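Local structure of enoyl-CoA hydratase, EchA12_1 (Mycobacterium marinum M, 3QRE) at residues 62-73 and 121-131; 146-155 and 176-185. The protein probably catalyses the hydration of enoyl-CoA thioesters in fatty acid metabolism. All coordinates share one frame; numbering follows the deposited sequence.

Contact 1 is partly buried, its apolar middle inside and its charged ends nearer the surface; contact 2 is buried. Their centres lie about 16 Å apart in one crotonase-type domain. Contact 1 ties helix 56-71 to the irregular segment 121-131 that leads into strand 133-137, and its chemistry is mixed: an aromatic and aliphatic middle flanked by charged pairs. Contact 2 joins helix 144-151 and the start of strand 154-158 to helix 178-185 mainly through aliphatic side chains, with a methionine beside a tryptophan edge. Phe62 packs on Gln148, Pro123 and His124 on Phe176, and Pro123 on Met151, so segment 121-131, part of contact 1, also lies against contact 2.

Contact 1: 62-73 and 121-131; sequences FYAAIDRAEADP and RPPHFVTMLRK
Helix 62-71 runs alongside segment 121-131, which has a short 3-10 turn ending at Met128, and the backbones draw in from 8.5 Å between Tyr63 CA and Arg121 CA to 6.8 Å between Glu70 CA and Lys131 CA. At the wider end Arg121 lays its extended chain over one face of the Tyr63 ring in a CH-pi contact, CD standing 4.0 Å from the ring centroid. With its guanidinium nearly parallel to that ring, Arg121 grips Asp67 end-on, NH1 to OD2 and NH2 to OD1, both at 2.6 Å and nearly straight, from the syn sides but tilted from the carboxylate plane. Arg121 CD also lies over a face of Phe125, which receives the Tyr63 edge in an offset edge-to-face pair with planes at 84°. Phe62, its CG anti to the backbone N (chi1 -176°), brings its ring to the edge of Phe125 and to Val126, while Ile66 CG2 touches Phe125 CE1 and Leu129 CD1, each at 3.7 Å. Phe62, Ile66 and Leu129 also pack on strand 77-82, so the contact lies against the sheet of the crotonase-type domain. Beyond this apolar middle, Glu70 bends at chi2 (72°) and turns its carboxylate onto the other segment, where the syn lone pair of OE2 takes the backbone N of Arg130 at 2.7 Å. Arg130 NH2 donates to Glu70 O from above the carbonyl plane. The extended Lys131 carries NZ past Glu70 to Ala69 O at 3.1 Å; it also bonds Ile75 O and a water shared with Glu70 O and Arg130 NH1. Lysine and arginine donors thus gather at the helix C-terminus, probably complementing its dipole, while the paired bonds to Asp67 would limit rotation of the Arg121 guanidinium at the exposed end of the contact.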
# COMPACT_ATOMS: atom_id res chain seq x y z
N PHE A 62 -3.17 27.54 14.32
CA PHE A 62 -3.51 26.57 13.29
C PHE A 62 -5.03 26.37 13.11
O PHE A 62 -5.53 26.44 11.99
CB PHE A 62 -2.83 25.22 13.61
CG PHE A 62 -3.04 24.16 12.55
CD1 PHE A 62 -2.60 24.35 11.24
CD2 PHE A 62 -3.67 22.97 12.87
CE1 PHE A 62 -2.80 23.36 10.25
CE2 PHE A 62 -3.87 21.98 11.87
CZ PHE A 62 -3.42 22.18 10.57
N TYR A 63 -5.74 26.12 14.21
CA TYR A 63 -7.20 25.94 14.16
C TYR A 63 -7.89 27.16 13.60
O TYR A 63 -8.76 27.03 12.72
CB TYR A 63 -7.78 25.61 15.52
CG TYR A 63 -7.22 24.34 16.10
CD1 TYR A 63 -6.79 23.29 15.26
CD2 TYR A 63 -7.13 24.17 17.48
CE1 TYR A 63 -6.29 22.11 15.77
CE2 TYR A 63 -6.61 23.00 18.01
CZ TYR A 63 -6.19 21.96 17.14
OH TYR A 63 -5.67 20.78 17.66
N ALA A 64 -7.47 28.33 14.07
CA ALA A 64 -8.11 29.58 13.68
C ALA A 64 -7.83 29.85 12.21
O ALA A 64 -8.72 30.26 11.48
CB ALA A 64 -7.64 30.76 14.58
N ALA A 65 -6.60 29.58 11.78
CA ALA A 65 -6.20 29.77 10.39
C ALA A 65 -6.96 28.83 9.46
O ALA A 65 -7.56 29.29 8.49
CB ALA A 65 -4.69 29.61 10.23
N ILE A 66 -6.97 27.53 9.77
CA ILE A 66 -7.81 26.54 9.04
C ILE A 66 -9.29 26.92 8.98
O ILE A 66 -9.89 26.90 7.90
CB ILE A 66 -7.70 25.10 9.64
CG1 ILE A 66 -6.31 24.49 9.40
CG2 ILE A 66 -8.80 24.19 9.09
CD1 ILE A 66 -5.93 24.23 7.95
N ASP A 67 -9.88 27.27 10.12
CA ASP A 67 -11.28 27.71 10.17
C ASP A 67 -11.52 28.86 9.21
O ASP A 67 -12.51 28.87 8.48
CB ASP A 67 -11.72 28.08 11.58
CG ASP A 67 -11.89 26.85 12.49
OD1 ASP A 67 -11.67 25.71 11.98
OD2 ASP A 67 -12.22 27.01 13.69
N ARG A 68 -10.60 29.81 9.19
CA ARG A 68 -10.73 30.98 8.32
C ARG A 68 -10.68 30.63 6.82
O ARG A 68 -11.54 31.07 6.05
CB ARG A 68 -9.69 32.04 8.70
CG ARG A 68 -9.70 33.27 7.82
CD ARG A 68 -8.59 34.22 8.24
NE ARG A 68 -8.43 35.34 7.32
CZ ARG A 68 -7.48 36.27 7.43
NH1 ARG A 68 -6.58 36.19 8.41
NH2 ARG A 68 -7.41 37.26 6.55
N ALA A 69 -9.69 29.85 6.41
CA ALA A 69 -9.65 29.31 5.04
C ALA A 69 -10.92 28.53 4.68
O ALA A 69 -11.49 28.72 3.61
CB ALA A 69 -8.44 28.44 4.87
N GLU A 70 -11.34 27.64 5.59
CA GLU A 70 -12.51 26.80 5.41
C GLU A 70 -13.79 27.63 5.24
O GLU A 70 -14.62 27.31 4.37
CB GLU A 70 -12.62 25.78 6.56
CG GLU A 70 -13.70 24.72 6.42
CD GLU A 70 -13.43 23.63 5.35
OE1 GLU A 70 -12.45 23.73 4.57
OE2 GLU A 70 -14.23 22.66 5.31
N ALA A 71 -13.92 28.73 5.99
CA ALA A 71 -15.12 29.59 5.93
C ALA A 71 -15.15 30.59 4.77
O ALA A 71 -16.23 31.09 4.42
CB ALA A 71 -15.33 30.32 7.27
N ASP A 72 -14.00 30.88 4.18
CA ASP A 72 -13.89 31.88 3.12
C ASP A 72 -14.15 31.25 1.75
O ASP A 72 -13.30 30.51 1.27
CB ASP A 72 -12.50 32.52 3.15
CG ASP A 72 -12.36 33.71 2.19
OD1 ASP A 72 -13.22 33.91 1.29
OD2 ASP A 72 -11.35 34.44 2.32
N PRO A 73 -15.30 31.58 1.11
CA PRO A 73 -15.62 30.99 -0.20
C PRO A 73 -14.67 31.43 -1.33
O PRO A 73 -14.65 30.80 -2.39
CB PRO A 73 -17.07 31.43 -0.46
CG PRO A 73 -17.31 32.60 0.41
CD PRO A 73 -16.33 32.54 1.56
N ARG A 121 -9.59 19.54 19.30
CA ARG A 121 -9.91 18.89 18.02
C ARG A 121 -9.18 17.58 17.82
O ARG A 121 -8.00 17.47 18.16
CB ARG A 121 -9.57 19.81 16.86
CG ARG A 121 -10.58 20.90 16.67
CD ARG A 121 -10.25 21.73 15.46
NE ARG A 121 -10.76 23.06 15.75
CZ ARG A 121 -11.00 24.02 14.87
NH1 ARG A 121 -11.45 25.18 15.30
NH2 ARG A 121 -10.78 23.82 13.57
N PRO A 122 -9.87 16.58 17.23
CA PRO A 122 -9.19 15.29 16.93
C PRO A 122 -7.98 15.42 15.96
O PRO A 122 -7.92 16.32 15.14
CB PRO A 122 -10.31 14.40 16.36
CG PRO A 122 -11.38 15.34 15.89
CD PRO A 122 -11.27 16.61 16.75
N PRO A 123 -7.00 14.52 16.10
CA PRO A 123 -5.78 14.54 15.27
C PRO A 123 -6.01 14.67 13.74
O PRO A 123 -5.21 15.33 13.03
CB PRO A 123 -5.15 13.17 15.57
CG PRO A 123 -5.64 12.84 17.01
CD PRO A 123 -7.02 13.41 17.08
N HIS A 124 -7.12 14.09 13.27
CA HIS A 124 -7.39 13.94 11.84
C HIS A 124 -8.46 14.90 11.30
O HIS A 124 -9.06 14.65 10.26
CB HIS A 124 -7.84 12.50 11.56
CG HIS A 124 -9.15 12.16 12.16
ND1 HIS A 124 -9.50 12.54 13.45
CD2 HIS A 124 -10.21 11.48 11.68
CE1 HIS A 124 -10.71 12.10 13.73
NE2 HIS A 124 -11.17 11.45 12.67
N PHE A 125 -8.70 16.00 12.01
CA PHE A 125 -9.78 16.89 11.61
C PHE A 125 -9.56 17.51 10.22
O PHE A 125 -10.51 17.80 9.49
CB PHE A 125 -10.03 17.96 12.69
CG PHE A 125 -9.35 19.25 12.42
CD1 PHE A 125 -10.06 20.32 11.86
CD2 PHE A 125 -8.01 19.40 12.71
CE1 PHE A 125 -9.43 21.53 11.57
CE2 PHE A 125 -7.37 20.61 12.45
CZ PHE A 125 -8.08 21.68 11.86
N VAL A 126 -8.30 17.70 9.83
CA VAL A 126 -7.96 18.13 8.46
C VAL A 126 -8.54 17.23 7.36
O VAL A 126 -8.93 17.72 6.27
CB VAL A 126 -6.44 18.37 8.32
CG1 VAL A 126 -6.01 18.34 6.89
CG2 VAL A 126 -6.07 19.72 8.94
N THR A 127 -8.64 15.93 7.65
CA THR A 127 -9.23 14.99 6.71
C THR A 127 -10.72 15.20 6.53
O THR A 127 -11.30 14.67 5.60
CB THR A 127 -8.99 13.50 7.07
OG1 THR A 127 -9.87 13.10 8.13
CG2 THR A 127 -7.53 13.21 7.46
N MET A 128 -11.37 15.96 7.41
CA MET A 128 -12.83 16.12 7.33
C MET A 128 -13.23 17.49 6.79
O MET A 128 -14.40 17.85 6.79
CB MET A 128 -13.46 15.86 8.71
CG MET A 128 -13.21 14.44 9.19
SD MET A 128 -13.95 13.97 10.77
CE MET A 128 -13.08 14.96 11.98
N LEU A 129 -12.23 18.27 6.35
CA LEU A 129 -12.49 19.56 5.75
C LEU A 129 -13.09 19.35 4.36
O LEU A 129 -12.84 18.33 3.71
CB LEU A 129 -11.20 20.39 5.62
CG LEU A 129 -10.44 20.82 6.89
CD1 LEU A 129 -9.19 21.60 6.53
CD2 LEU A 129 -11.35 21.60 7.89
N ARG A 130 -13.87 20.33 3.93
CA ARG A 130 -14.32 20.42 2.55
C ARG A 130 -13.17 20.73 1.57
O ARG A 130 -13.32 20.51 0.37
CB ARG A 130 -15.39 21.51 2.45
CG ARG A 130 -16.78 21.10 2.98
CD ARG A 130 -17.83 22.26 2.84
NE ARG A 130 -17.59 23.32 3.81
CZ ARG A 130 -16.95 24.47 3.54
NH1 ARG A 130 -16.48 24.74 2.31
NH2 ARG A 130 -16.78 25.38 4.51
N LYS A 131 -12.06 21.25 2.06
CA LYS A 131 -10.99 21.74 1.16
C LYS A 131 -9.68 20.98 1.36
O LYS A 131 -9.35 20.60 2.47
CB LYS A 131 -10.75 23.25 1.40
CG LYS A 131 -12.00 24.08 1.18
CD LYS A 131 -11.86 25.56 1.51
CE LYS A 131 -13.22 26.22 1.17
NZ LYS A 131 -13.25 27.73 1.25
O HOH W 1 -15.93 27.85 1.60

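Contact 2: 146-155 and 176-185; sequences LTQALMCDVR and FGISWILPRL
Leu150 of helix 146-151 is a knob in a hole formed by Ile178, Ile181, Leu182 and Leu185 of helix 178-185, the two axes crossing at 52° with a closest approach of 9.8 Å. Leu150 CD1 meets Leu182 CD1 and Ile178 CD1, both at 3.9 Å, while CB rests against Ile181 CG1 and Leu185 CD1. Leu185 CD1 also lies over a face of the Arg155 guanidinium, 3.5 Å from NH2, while Arg155 NH1 is turned to Ala149 O and Cys152 O within its own segment. One turn before Leu150, Thr147 OG1 comes within 3.4 Å of Ile178 CB, and the backbones are near each other here, Thr147 CA lying 5.3 Å from Ile178 CA. Ile178 CG1, set anti to its own nitrogen (chi1 -166°), sends CD1 between Leu146, Thr147 and Leu150. Met151 bends at chi2 (-56°) to bring its thioether to the first turn of helix 178-185: CE packs on Ile181 CG2 at 3.6 Å, and SD lies at the edge of the Trp180 indole in a Met-aromatic contact 4.0 Å from CZ3. The looser side is that of the partly exposed Phe176, whose ring leads away from helix 146-151, and the exposed Arg184. Arg184 CD lies over one face of the indole, opposite Phe176 CD2 on the other, and its guanidinium faces Trp180 CD1. Trp188 of a second subunit meets Trp180 and packs on Ile181 and Arg184, so helix 178-185 is held between helix 144-151 and the subunit interface, with helix 188-197 of its own chain against Leu182 and Pro183 and strand 133-137 beside Ala149 and Arg155.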
# COMPACT_ATOMS: atom_id res chain seq x y z
N LEU A 146 4.87 14.95 12.20
CA LEU A 146 4.65 13.90 11.20
C LEU A 146 3.15 13.55 11.12
O LEU A 146 2.58 13.44 10.04
CB LEU A 146 5.49 12.66 11.53
CG LEU A 146 5.27 11.48 10.58
CD1 LEU A 146 5.74 11.82 9.15
CD2 LEU A 146 6.00 10.23 11.11
N THR A 147 2.51 13.40 12.28
CA THR A 147 1.08 13.15 12.29
C THR A 147 0.29 14.22 11.52
O THR A 147 -0.51 13.88 10.64
CB THR A 147 0.55 12.96 13.72
OG1 THR A 147 1.33 11.93 14.33
CG2 THR A 147 -0.91 12.52 13.71
N GLN A 148 0.54 15.50 11.82
CA GLN A 148 -0.15 16.57 11.10
C GLN A 148 0.11 16.57 9.59
O GLN A 148 -0.83 16.83 8.83
CB GLN A 148 0.18 17.95 11.67
CG GLN A 148 -0.88 18.48 12.64
CD GLN A 148 -2.31 18.65 12.06
OE1 GLN A 148 -2.60 18.44 10.86
NE2 GLN A 148 -3.21 19.02 12.94
N ALA A 149 1.36 16.33 9.18
CA ALA A 149 1.72 16.27 7.76
C ALA A 149 0.93 15.17 7.09
O ALA A 149 0.34 15.40 6.04
CB ALA A 149 3.23 16.04 7.57
N LEU A 150 0.87 14.00 7.74
CA LEU A 150 0.21 12.83 7.16
C LEU A 150 -1.30 12.95 7.10
O LEU A 150 -1.94 12.25 6.32
CB LEU A 150 0.60 11.55 7.90
CG LEU A 150 2.08 11.13 7.90
CD1 LEU A 150 2.21 9.75 8.51
CD2 LEU A 150 2.70 11.17 6.49
N MET A 151 -1.87 13.85 7.91
CA MET A 151 -3.33 14.13 7.86
C MET A 151 -3.70 14.99 6.65
O MET A 151 -4.88 15.04 6.22
CB MET A 151 -3.86 14.78 9.17
CG MET A 151 -3.78 13.88 10.39
SD MET A 151 -4.63 12.27 10.17
CE MET A 151 -4.12 11.54 11.76
N CYS A 152 -2.70 15.66 6.10
CA CYS A 152 -2.91 16.48 4.92
C CYS A 152 -3.22 15.63 3.69
O CYS A 152 -2.92 14.44 3.64
CB CYS A 152 -1.71 17.41 4.68
SG CYS A 152 -1.47 18.59 6.04
N ASP A 153 -3.85 16.24 2.69
CA ASP A 153 -4.22 15.52 1.48
C ASP A 153 -2.99 15.10 0.68
O ASP A 153 -2.89 13.97 0.23
CB ASP A 153 -5.16 16.39 0.64
CG ASP A 153 -6.45 16.67 1.37
OD1 ASP A 153 -7.31 15.81 1.35
OD2 ASP A 153 -6.62 17.73 2.00
N VAL A 154 -2.07 16.05 0.50
CA VAL A 154 -0.90 15.86 -0.37
C VAL A 154 0.32 16.49 0.28
O VAL A 154 0.22 17.58 0.88
CB VAL A 154 -1.12 16.44 -1.79
CG1 VAL A 154 0.06 16.15 -2.68
CG2 VAL A 154 -2.39 15.86 -2.43
N ARG A 155 1.46 15.80 0.17
CA ARG A 155 2.72 16.26 0.75
C ARG A 155 3.85 16.42 -0.29
O ARG A 155 4.16 15.50 -1.06
CB ARG A 155 3.18 15.29 1.84
CG ARG A 155 2.37 15.35 3.16
CD ARG A 155 2.47 14.02 3.95
NE ARG A 155 1.81 12.91 3.23
CZ ARG A 155 0.50 12.78 3.10
NH1 ARG A 155 -0.34 13.65 3.66
NH2 ARG A 155 0.01 11.78 2.41
N PHE A 176 -7.29 7.94 16.18
CA PHE A 176 -7.12 8.63 14.90
C PHE A 176 -5.78 9.39 14.81
O PHE A 176 -5.64 10.29 13.98
CB PHE A 176 -8.30 9.57 14.58
CG PHE A 176 -9.66 8.90 14.61
CD1 PHE A 176 -10.53 9.11 15.68
CD2 PHE A 176 -10.06 8.07 13.58
CE1 PHE A 176 -11.77 8.50 15.73
CE2 PHE A 176 -11.30 7.45 13.62
CZ PHE A 176 -12.16 7.66 14.70
N GLY A 177 -4.81 9.03 15.65
CA GLY A 177 -3.48 9.62 15.58
C GLY A 177 -2.54 8.87 14.62
O GLY A 177 -2.99 8.24 13.66
N ILE A 178 -1.24 8.92 14.89
CA ILE A 178 -0.22 8.30 14.03
C ILE A 178 -0.42 6.77 13.85
O ILE A 178 -0.12 6.22 12.79
CB ILE A 178 1.19 8.55 14.61
CG1 ILE A 178 2.27 8.24 13.57
CG2 ILE A 178 1.41 7.70 15.92
CD1 ILE A 178 2.27 9.18 12.38
N SER A 179 -0.92 6.08 14.87
CA SER A 179 -1.03 4.62 14.74
C SER A 179 -2.22 4.26 13.85
O SER A 179 -2.35 3.13 13.40
CB SER A 179 -1.16 3.96 16.10
OG SER A 179 -2.44 4.24 16.61
N TRP A 180 -3.06 5.26 13.58
CA TRP A 180 -4.16 5.15 12.63
C TRP A 180 -3.68 5.51 11.20
O TRP A 180 -3.73 4.67 10.29
CB TRP A 180 -5.30 6.08 13.07
CG TRP A 180 -6.49 6.09 12.18
CD1 TRP A 180 -7.46 5.11 12.09
CD2 TRP A 180 -6.91 7.14 11.27
NE1 TRP A 180 -8.43 5.48 11.18
CE2 TRP A 180 -8.12 6.72 10.67
CE3 TRP A 180 -6.37 8.38 10.90
CZ2 TRP A 180 -8.81 7.50 9.73
CZ3 TRP A 180 -7.06 9.16 9.96
CH2 TRP A 180 -8.27 8.71 9.40
N ILE A 181 -3.20 6.75 11.01
CA ILE A 181 -2.84 7.23 9.67
C ILE A 181 -1.63 6.51 9.04
O ILE A 181 -1.67 6.12 7.87
CB ILE A 181 -2.69 8.81 9.64
CG1 ILE A 181 -2.66 9.34 8.18
CG2 ILE A 181 -1.52 9.32 10.55
CD1 ILE A 181 -3.95 8.93 7.39
N LEU A 182 -0.56 6.30 9.81
CA LEU A 182 0.66 5.71 9.26
C LEU A 182 0.46 4.38 8.53
O LEU A 182 0.85 4.28 7.35
CB LEU A 182 1.77 5.59 10.31
CG LEU A 182 3.19 5.27 9.81
CD1 LEU A 182 3.56 6.13 8.56
CD2 LEU A 182 4.23 5.41 10.95
N PRO A 183 -0.13 3.35 9.21
CA PRO A 183 -0.28 2.11 8.45
C PRO A 183 -1.27 2.22 7.28
O PRO A 183 -1.11 1.52 6.27
CB PRO A 183 -0.74 1.08 9.51
CG PRO A 183 -1.32 1.87 10.61
CD PRO A 183 -0.62 3.21 10.60
N ARG A 184 -2.27 3.11 7.39
CA ARG A 184 -3.22 3.33 6.29
C ARG A 184 -2.59 3.92 5.04
O ARG A 184 -2.97 3.53 3.92
CB ARG A 184 -4.44 4.16 6.75
CG ARG A 184 -5.53 3.24 7.33
CD ARG A 184 -6.49 3.99 8.21
NE ARG A 184 -7.44 3.09 8.87
CZ ARG A 184 -7.13 2.31 9.92
NH1 ARG A 184 -8.06 1.53 10.42
NH2 ARG A 184 -5.90 2.32 10.46
N LEU A 185 -1.62 4.82 5.24
CA LEU A 185 -0.88 5.42 4.12
C LEU A 185 0.22 4.53 3.57
O LEU A 185 0.63 4.69 2.40
CB LEU A 185 -0.27 6.79 4.49
CG LEU A 185 -1.25 7.95 4.71
CD1 LEU A 185 -0.52 9.30 4.86
CD2 LEU A 185 -2.26 8.01 3.56